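Local coordinates for protein NAD-dependent epimerase/dehydratase (Veillonella parvula, PDB 4HNH) that binds NADP in a Rossmann-type domain and is probably an epimerase or dehydratase, its substrate not established, at residues Val76-Ala81 with Ile104-Ala109; Asp177-Arg182 with Pro211-Asp216. All coordinates share one frame; numbering follows the deposited sequence.

Contact 1: Val76-Ala81 with Ile104-Ala109; sequences VVFVGA and IGVSMA. With NAP (NADP nicotinamide-adenine-dinucleotide phosphate), chain C; FMT (formic acid), chain H.
Gly-80 O lies 3.3 Å from Val-106 CG2 and equally near C5D of the bound NADP, so one carbonyl oxygen touches both the neighbouring strand and the cofactor. This is the parallel strand pair of a beta-alpha-beta unit in the Rossmann fold; helix 85-97 makes the crossover. The two strands run 11° from parallel. Three backbone hydrogen bonds join them. Ile-104 N donates to Val-77 O at 2.8 Å, and Val-79 N donates to Ile-104 O over the same length. The third, Val-106 N to Val-79 O, is longer at 3.2 Å and less straight, where the strand of Val-79 gives way to the turn at Gly-80. CA-H...O contacts from Phe-78 and Gly-105 accompany these bonds.

Phe-78 and Ile-104 share one face of the sheet. With CG of Phe-78 anti to the residue's N (chi1 176°), the ring lies over toward the second strand and crosses Ile-104 and Val-106 obliquely; CD1 meets Ile-104 CG2 at 4.0 Å. Farther out, CZ reaches Val-106 CG1 at 3.8 Å. Both branched residues thus meet the ring through methyl groups. Helix 182-193 packs on this face through Ile-189, Ile-192 and Leu-193. Val-79 lies on the other face, beside Gly-105, which adds no side chain there.

Past the paired residues both segments reach bound molecules. Ala-81 CB touches NADP O4B. Ser-107 OG hydrogen-bonds to Glu-135 OE1 and to O1 of a formic acid molecule, probably from the crystallisation liquor. The OG to O1 distance is 2.7 Å.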
loop_
_atom_site.group_PDB
_atom_site.type_symbol
_atom_site.label_atom_id
_atom_site.label_comp_id
_atom_site.label_asym_id
_atom_site.label_seq_id
_atom_site.Cartn_x
_atom_site.Cartn_y
_atom_site.Cartn_z
ATOM N N VAL A 76 -0.361 -11.356 7.292
ATOM C CA VAL A 76 -0.557 -9.943 6.974
ATOM C C VAL A 76 -0.752 -9.827 5.465
ATOM O O VAL A 76 -0.168 -10.601 4.693
ATOM C CB VAL A 76 0.646 -9.083 7.445
ATOM C CG1 VAL A 76 1.949 -9.577 6.815
ATOM C CG2 VAL A 76 0.413 -7.602 7.146
ATOM N N VAL A 77 -1.591 -8.890 5.042
ATOM C CA VAL A 77 -1.846 -8.696 3.619
ATOM C C VAL A 77 -1.537 -7.261 3.222
ATOM O O VAL A 77 -1.974 -6.331 3.891
ATOM C CB VAL A 77 -3.292 -9.079 3.249
ATOM C CG1 VAL A 77 -3.588 -8.763 1.788
ATOM C CG2 VAL A 77 -3.537 -10.568 3.521
ATOM N N PHE A 78 -0.750 -7.078 2.158
ATOM C CA PHE A 78 -0.494 -5.735 1.650
ATOM C C PHE A 78 -1.384 -5.513 0.440
ATOM O O PHE A 78 -1.375 -6.302 -0.504
ATOM C CB PHE A 78 0.986 -5.549 1.272
ATOM C CG PHE A 78 1.295 -4.209 0.644
ATOM C CD1 PHE A 78 1.416 -3.081 1.429
ATOM C CD2 PHE A 78 1.491 -4.094 -0.730
ATOM C CE1 PHE A 78 1.698 -1.832 0.864
ATOM C CE2 PHE A 78 1.788 -2.856 -1.305
ATOM C CZ PHE A 78 1.891 -1.723 -0.501
ATOM N N VAL A 79 -2.166 -4.446 0.481
ATOM C CA VAL A 79 -3.070 -4.129 -0.615
ATOM C C VAL A 79 -2.458 -2.980 -1.389
ATOM O O VAL A 79 -2.393 -1.849 -0.895
ATOM C CB VAL A 79 -4.459 -3.739 -0.105
ATOM C CG1 VAL A 79 -5.369 -3.397 -1.278
ATOM C CG2 VAL A 79 -5.052 -4.872 0.706
ATOM N N GLY A 80 -2.019 -3.283 -2.604
ATOM C CA GLY A 80 -1.175 -2.380 -3.368
ATOM C C GLY A 80 -1.898 -1.266 -4.108
ATOM O O GLY A 80 -1.250 -0.377 -4.670
ATOM N N ALA A 81 -3.224 -1.332 -4.136
ATOM C CA ALA A 81 -4.051 -0.275 -4.713
ATOM C C ALA A 81 -5.370 -0.194 -3.955
ATOM O O ALA A 81 -5.970 -1.221 -3.627
ATOM C CB ALA A 81 -4.305 -0.524 -6.216
ATOM N N ILE A 104 -2.259 -3.937 5.405
ATOM C CA ILE A 104 -1.654 -2.624 5.180
ATOM C C ILE A 104 -2.051 -2.231 3.760
ATOM O O ILE A 104 -1.839 -3.005 2.830
ATOM C CB ILE A 104 -0.124 -2.661 5.314
ATOM C CG1 ILE A 104 0.277 -3.028 6.748
ATOM C CG2 ILE A 104 0.463 -1.299 4.921
ATOM C CD1 ILE A 104 1.755 -3.333 6.934
ATOM N N GLY A 105 -2.641 -1.050 3.584
ATOM C CA GLY A 105 -3.091 -0.648 2.251
ATOM C C GLY A 105 -2.555 0.720 1.873
ATOM O O GLY A 105 -2.321 1.534 2.759
ATOM N N VAL A 106 -2.354 0.976 0.576
ATOM C CA VAL A 106 -1.861 2.294 0.146
ATOM C C VAL A 106 -2.946 3.107 -0.566
ATOM O O VAL A 106 -3.616 2.613 -1.478
ATOM C CB VAL A 106 -0.584 2.186 -0.727
ATOM C CG1 VAL A 106 0.617 1.850 0.155
ATOM C CG2 VAL A 106 -0.757 1.154 -1.808
ATOM N N SER A 107 -3.115 4.347 -0.115
ATOM C CA SER A 107 -4.153 5.248 -0.589
ATOM C C SER A 107 -3.487 6.581 -0.913
ATOM O O SER A 107 -2.273 6.736 -0.743
ATOM C CB SER A 107 -5.225 5.419 0.502
ATOM O OG SER A 107 -6.283 6.299 0.100
ATOM N N MET A 108 -4.270 7.537 -1.397
ATOM C CA MET A 108 -3.720 8.833 -1.779
ATOM C C MET A 108 -3.954 9.852 -0.678
ATOM O O MET A 108 -5.011 9.881 -0.064
ATOM C CB MET A 108 -4.380 9.326 -3.060
ATOM C CG MET A 108 -5.867 9.578 -2.899
ATOM S SD MET A 108 -6.514 10.587 -4.245
ATOM C CE MET A 108 -5.921 12.216 -3.766
ATOM N N ALA A 109 -2.965 10.693 -0.415
ATOM C CA ALA A 109 -3.153 11.742 0.581
ATOM C C ALA A 109 -3.973 12.881 -0.019
ATOM O O ALA A 109 -4.046 13.016 -1.243
ATOM C CB ALA A 109 -1.784 12.261 1.057
HETATM P PA NAP C . 0.837 1.089 -9.321
HETATM O O1A NAP C . 2.136 0.949 -10.041
HETATM O O2A NAP C . -0.168 1.482 -10.362
HETATM O O5B NAP C . 0.415 -0.277 -8.674
HETATM C C5B NAP C . -0.934 -0.574 -8.451
HETATM C C4B NAP C . -1.177 -1.991 -8.793
HETATM O O4B NAP C . -2.478 -2.386 -8.345
HETATM C C3B NAP C . -1.098 -2.216 -10.280
HETATM O O3B NAP C . -0.062 -3.072 -10.588
HETATM C C2B NAP C . -2.437 -2.789 -10.610
HETATM O O2B NAP C . -2.391 -3.874 -11.518
HETATM C C1B NAP C . -2.921 -3.295 -9.281
HETATM N N9A NAP C . -4.354 -3.374 -9.321
HETATM C C8A NAP C . -5.273 -2.324 -9.174
HETATM N N7A NAP C . -6.506 -2.811 -9.320
HETATM C C5A NAP C . -6.433 -4.200 -9.573
HETATM C C6A NAP C . -7.397 -5.236 -9.807
HETATM N N6A NAP C . -8.761 -4.949 -9.820
HETATM N N1A NAP C . -6.954 -6.482 -10.030
HETATM C C2A NAP C . -5.658 -6.773 -10.012
HETATM N N3A NAP C . -4.713 -5.839 -9.797
HETATM C C4A NAP C . -5.061 -4.571 -9.581
HETATM O O3 NAP C . 0.866 2.214 -8.207
HETATM P PN NAP C . 2.043 2.502 -7.158
HETATM O O1N NAP C . 3.079 3.440 -7.685
HETATM O O2N NAP C . 2.827 1.304 -6.735
HETATM O O5D NAP C . 1.314 3.204 -5.938
HETATM C C5D NAP C . 0.443 2.436 -5.120
HETATM C C4D NAP C . -0.981 3.025 -5.101
HETATM O O4D NAP C . -1.021 4.320 -4.581
HETATM C C3D NAP C . -1.681 3.074 -6.439
HETATM O O3D NAP C . -3.007 2.816 -6.236
HETATM C C2D NAP C . -1.450 4.483 -6.866
HETATM O O2D NAP C . -2.393 4.896 -7.784
HETATM C C1D NAP C . -1.603 5.159 -5.555
HETATM N N1N NAP C . -0.932 6.479 -5.434
HETATM C C2N NAP C . -0.245 7.025 -6.505
HETATM C C3N NAP C . 0.393 8.257 -6.377
HETATM C C7N NAP C . 1.122 8.834 -7.509
HETATM O O7N NAP C . 1.814 9.812 -7.351
HETATM N N7N NAP C . 1.033 8.228 -8.814
HETATM C C4N NAP C . 0.338 8.932 -5.109
HETATM C C5N NAP C . -0.397 8.306 -4.017
HETATM C C6N NAP C . -0.998 7.107 -4.211
HETATM P P2B NAP C . -2.239 -3.744 -13.090
HETATM O O1X NAP C . -3.196 -2.793 -13.790
HETATM O O2X NAP C . -0.849 -3.222 -13.429
HETATM O O3X NAP C . -2.420 -5.103 -13.753
HETATM C C FMT H . -7.280 8.411 2.253
HETATM O O1 FMT H . -7.717 7.267 2.133
HETATM O O2 FMT H . -6.462 8.915 1.483
#

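Contact 2: Asp177-Arg182 with Pro211-Asp216; sequences DAQVSR and PGTHYD. With NAP (NADP nicotinamide-adenine-dinucleotide phosphate), chain C.
Thr-213 has a chi1 of 58°, which sets OG1 between its backbone N and carbonyl carbon and close to Asp-177 CB; Gln-179 has a chi1 of 68°, and its CG meets Thr-213 CG2 at 3.6 Å. The two side chains cross at about a right angle. Here the approach to short strand 180-181 of the Rossmann-type domain meets the loop after strand 204-209. Ala-178 N donates to Thr-213 O at 2.8 Å. It also makes a weak bond to Thr-213 OG1, whose stronger partner is Glu-210 O.

Thr-213 O also accepts a weak bond from Tyr-215 N, across His-214, the centre of an inverse gamma turn. The turn brings Tyr-215 CB to 3.9 Å from Ala-178 CB. The Tyr-215 ring stands almost square to the Gln-179 amide (87°), with CD of the amide at the ring edge. Asp-177 OD1 lies in the plane of the His-214 ring, 3.2 Å from CD2.

The Gln-179 amide is gripped at both ends. OE1 accepts from Ser-219 N and Phe-220 N, and NE2 donates to His-221 O and Glu-210 OE1. Replacing Gln-179 by an alanine would probably leave these four atoms without their amide partner and open a gap beside Thr-213 CG2.

At the far end, Ser-181 OG caps the helix starting at Arg-182 by accepting from Ala-184 N. Arg-182 NH1 is hydrogen-bonded to Asn-159 OD1. Arg-182 NE donates to NADP O1N, which lies in the guanidinium plane, at 2.9 Å.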
loop_
_atom_site.group_PDB
_atom_site.type_symbol
_atom_site.label_atom_id
_atom_site.label_comp_id
_atom_site.label_asym_id
_atom_site.label_seq_id
_atom_site.Cartn_x
_atom_site.Cartn_y
_atom_site.Cartn_z
ATOM N N ASP A 177 4.140 17.750 2.999
ATOM C CA ASP A 177 5.093 17.145 2.060
ATOM C C ASP A 177 4.458 16.878 0.699
ATOM O O ASP A 177 3.458 16.168 0.604
ATOM C CB ASP A 177 5.686 15.842 2.627
ATOM C CG ASP A 177 6.433 16.049 3.933
ATOM O OD1 ASP A 177 6.904 17.174 4.210
ATOM O OD2 ASP A 177 6.600 15.054 4.664
ATOM N N ALA A 178 5.044 17.458 -0.346
ATOM C CA ALA A 178 4.471 17.403 -1.686
ATOM C C ALA A 178 4.849 16.145 -2.447
ATOM O O ALA A 178 4.341 15.901 -3.536
ATOM C CB ALA A 178 4.907 18.629 -2.487
ATOM N N GLN A 179 5.754 15.358 -1.889
ATOM C CA GLN A 179 6.245 14.189 -2.601
ATOM C C GLN A 179 6.934 13.212 -1.657
ATOM O O GLN A 179 7.279 13.566 -0.521
ATOM C CB GLN A 179 7.208 14.617 -3.703
ATOM C CG GLN A 179 8.516 15.189 -3.143
ATOM C CD GLN A 179 9.460 15.622 -4.235
ATOM O OE1 GLN A 179 9.033 16.163 -5.242
ATOM N NE2 GLN A 179 10.755 15.383 -4.041
ATOM N N VAL A 180 7.117 11.980 -2.132
ATOM C CA VAL A 180 7.873 10.963 -1.407
ATOM C C VAL A 180 8.329 9.905 -2.410
ATOM O O VAL A 180 7.616 9.625 -3.363
ATOM C CB VAL A 180 7.020 10.332 -0.276
ATOM C CG1 VAL A 180 5.842 9.543 -0.857
ATOM C CG2 VAL A 180 7.895 9.465 0.637
ATOM N N SER A 181 9.519 9.343 -2.224
ATOM C CA SER A 181 9.994 8.348 -3.195
ATOM C C SER A 181 9.316 7.007 -2.900
ATOM O O SER A 181 8.943 6.722 -1.766
ATOM C CB SER A 181 11.517 8.191 -3.154
ATOM O OG SER A 181 11.911 7.521 -1.969
ATOM N N ARG A 182 9.168 6.174 -3.918
ATOM C CA ARG A 182 8.598 4.852 -3.682
ATOM C C ARG A 182 9.508 4.026 -2.760
ATOM O O ARG A 182 9.022 3.209 -1.978
ATOM C CB ARG A 182 8.343 4.130 -5.007
ATOM C CG ARG A 182 7.187 4.757 -5.778
ATOM C CD ARG A 182 6.865 3.951 -7.009
ATOM N NE ARG A 182 5.745 4.542 -7.725
ATOM C CZ ARG A 182 5.885 5.515 -8.622
ATOM N NH1 ARG A 182 7.089 6.007 -8.898
ATOM N NH2 ARG A 182 4.815 6.010 -9.238
ATOM N N PRO A 211 10.506 14.268 4.185
ATOM C CA PRO A 211 10.777 15.498 4.933
ATOM C C PRO A 211 11.361 16.603 4.058
ATOM O O PRO A 211 12.147 16.337 3.150
ATOM C CB PRO A 211 11.812 15.051 5.976
ATOM C CG PRO A 211 11.506 13.590 6.186
ATOM C CD PRO A 211 11.148 13.093 4.804
ATOM N N GLY A 212 10.982 17.843 4.356
ATOM C CA GLY A 212 11.553 18.990 3.683
ATOM C C GLY A 212 11.014 19.238 2.285
ATOM O O GLY A 212 11.614 19.985 1.514
ATOM N N THR A 213 9.889 18.616 1.948
ATOM C CA THR A 213 9.303 18.836 0.630
ATOM C C THR A 213 8.053 19.718 0.726
ATOM O O THR A 213 7.019 19.449 0.109
ATOM C CB THR A 213 8.982 17.520 -0.106
ATOM O OG1 THR A 213 8.089 16.726 0.682
ATOM C CG2 THR A 213 10.261 16.718 -0.368
ATOM N N HIS A 214 8.171 20.797 1.490
ATOM C CA HIS A 214 7.062 21.732 1.646
ATOM C C HIS A 214 6.949 22.629 0.427
ATOM O O HIS A 214 7.352 23.801 0.454
ATOM C CB HIS A 214 7.240 22.546 2.922
ATOM C CG HIS A 214 7.237 21.708 4.157
ATOM N ND1 HIS A 214 7.228 22.246 5.427
ATOM C CD2 HIS A 214 7.231 20.362 4.316
ATOM C CE1 HIS A 214 7.224 21.267 6.315
ATOM N NE2 HIS A 214 7.241 20.115 5.667
ATOM N N TYR A 215 6.415 22.056 -0.647
ATOM C CA TYR A 215 6.363 22.725 -1.940
ATOM C C TYR A 215 4.924 22.969 -2.352
ATOM O O TYR A 215 4.002 22.326 -1.830
ATOM C CB TYR A 215 6.994 21.850 -3.033
ATOM C CG TYR A 215 8.360 21.275 -2.753
ATOM C CD1 TYR A 215 9.300 21.974 -2.012
ATOM C CD2 TYR A 215 8.717 20.021 -3.262
ATOM C CE1 TYR A 215 10.547 21.435 -1.771
ATOM C CE2 TYR A 215 9.963 19.485 -3.032
ATOM C CZ TYR A 215 10.872 20.194 -2.285
ATOM O OH TYR A 215 12.124 19.662 -2.050
ATOM N N ASP A 216 4.739 23.853 -3.331
ATOM C CA ASP A 216 3.414 24.158 -3.884
ATOM C C ASP A 216 2.959 23.099 -4.875
ATOM O O ASP A 216 1.789 23.071 -5.261
ATOM C CB ASP A 216 3.445 25.505 -4.604
ATOM C CG ASP A 216 3.332 26.678 -3.661
ATOM O OD1 ASP A 216 3.333 26.461 -2.429
ATOM O OD2 ASP A 216 3.241 27.820 -4.161
HETATM P PA NAP C . 0.837 1.089 -9.321
HETATM O O1A NAP C . 2.136 0.949 -10.041
HETATM O O2A NAP C . -0.168 1.482 -10.362
HETATM O O5B NAP C . 0.415 -0.277 -8.674
HETATM C C5B NAP C . -0.934 -0.574 -8.451
HETATM C C4B NAP C . -1.177 -1.991 -8.793
HETATM O O4B NAP C . -2.478 -2.386 -8.345
HETATM C C3B NAP C . -1.098 -2.216 -10.280
HETATM O O3B NAP C . -0.062 -3.072 -10.588
HETATM C C2B NAP C . -2.437 -2.789 -10.610
HETATM O O2B NAP C . -2.391 -3.874 -11.518
HETATM C C1B NAP C . -2.921 -3.295 -9.281
HETATM N N9A NAP C . -4.354 -3.374 -9.321
HETATM C C8A NAP C . -5.273 -2.324 -9.174
HETATM N N7A NAP C . -6.506 -2.811 -9.320
HETATM C C5A NAP C . -6.433 -4.200 -9.573
HETATM C C6A NAP C . -7.397 -5.236 -9.807
HETATM N N6A NAP C . -8.761 -4.949 -9.820
HETATM N N1A NAP C . -6.954 -6.482 -10.030
HETATM C C2A NAP C . -5.658 -6.773 -10.012
HETATM N N3A NAP C . -4.713 -5.839 -9.797
HETATM C C4A NAP C . -5.061 -4.571 -9.581
HETATM O O3 NAP C . 0.866 2.214 -8.207
HETATM P PN NAP C . 2.043 2.502 -7.158
HETATM O O1N NAP C . 3.079 3.440 -7.685
HETATM O O2N NAP C . 2.827 1.304 -6.735
HETATM O O5D NAP C . 1.314 3.204 -5.938
HETATM C C5D NAP C . 0.443 2.436 -5.120
HETATM C C4D NAP C . -0.981 3.025 -5.101
HETATM O O4D NAP C . -1.021 4.320 -4.581
HETATM C C3D NAP C . -1.681 3.074 -6.439
HETATM O O3D NAP C . -3.007 2.816 -6.236
HETATM C C2D NAP C . -1.450 4.483 -6.866
HETATM O O2D NAP C . -2.393 4.896 -7.784
HETATM C C1D NAP C . -1.603 5.159 -5.555
HETATM N N1N NAP C . -0.932 6.479 -5.434
HETATM C C2N NAP C . -0.245 7.025 -6.505
HETATM C C3N NAP C . 0.393 8.257 -6.377
HETATM C C7N NAP C . 1.122 8.834 -7.509
HETATM O O7N NAP C . 1.814 9.812 -7.351
HETATM N N7N NAP C . 1.033 8.228 -8.814
HETATM C C4N NAP C . 0.338 8.932 -5.109
HETATM C C5N NAP C . -0.397 8.306 -4.017
HETATM C C6N NAP C . -0.998 7.107 -4.211
HETATM P P2B NAP C . -2.239 -3.744 -13.090
HETATM O O1X NAP C . -3.196 -2.793 -13.790
HETATM O O2X NAP C . -0.849 -3.222 -13.429
HETATM O O3X NAP C . -2.420 -5.103 -13.753
#

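In the fold
The centre of contact 1 lies about 3 Å from the centre of the chain, that of contact 2 about 18 Å, nearer the surface. The two contact centres are 20 Å apart, and their nearest atoms come no closer than about 7 Å. Both reach the same mixed sheet, and strand 148-158 lies between them: it pairs with strand 102-108 and with strand 180-181. NADP links the two. Gly-80 and Ala-81 approach its riboses, and Ser-107 approaches the nicotinamide ring. From contact 2, Arg-182 holds the nicotinamide-side phosphate. Tyr-131, Ile-17, Arg-43, Phe-61 and Glu-83 also hydrogen-bond to the cofactor.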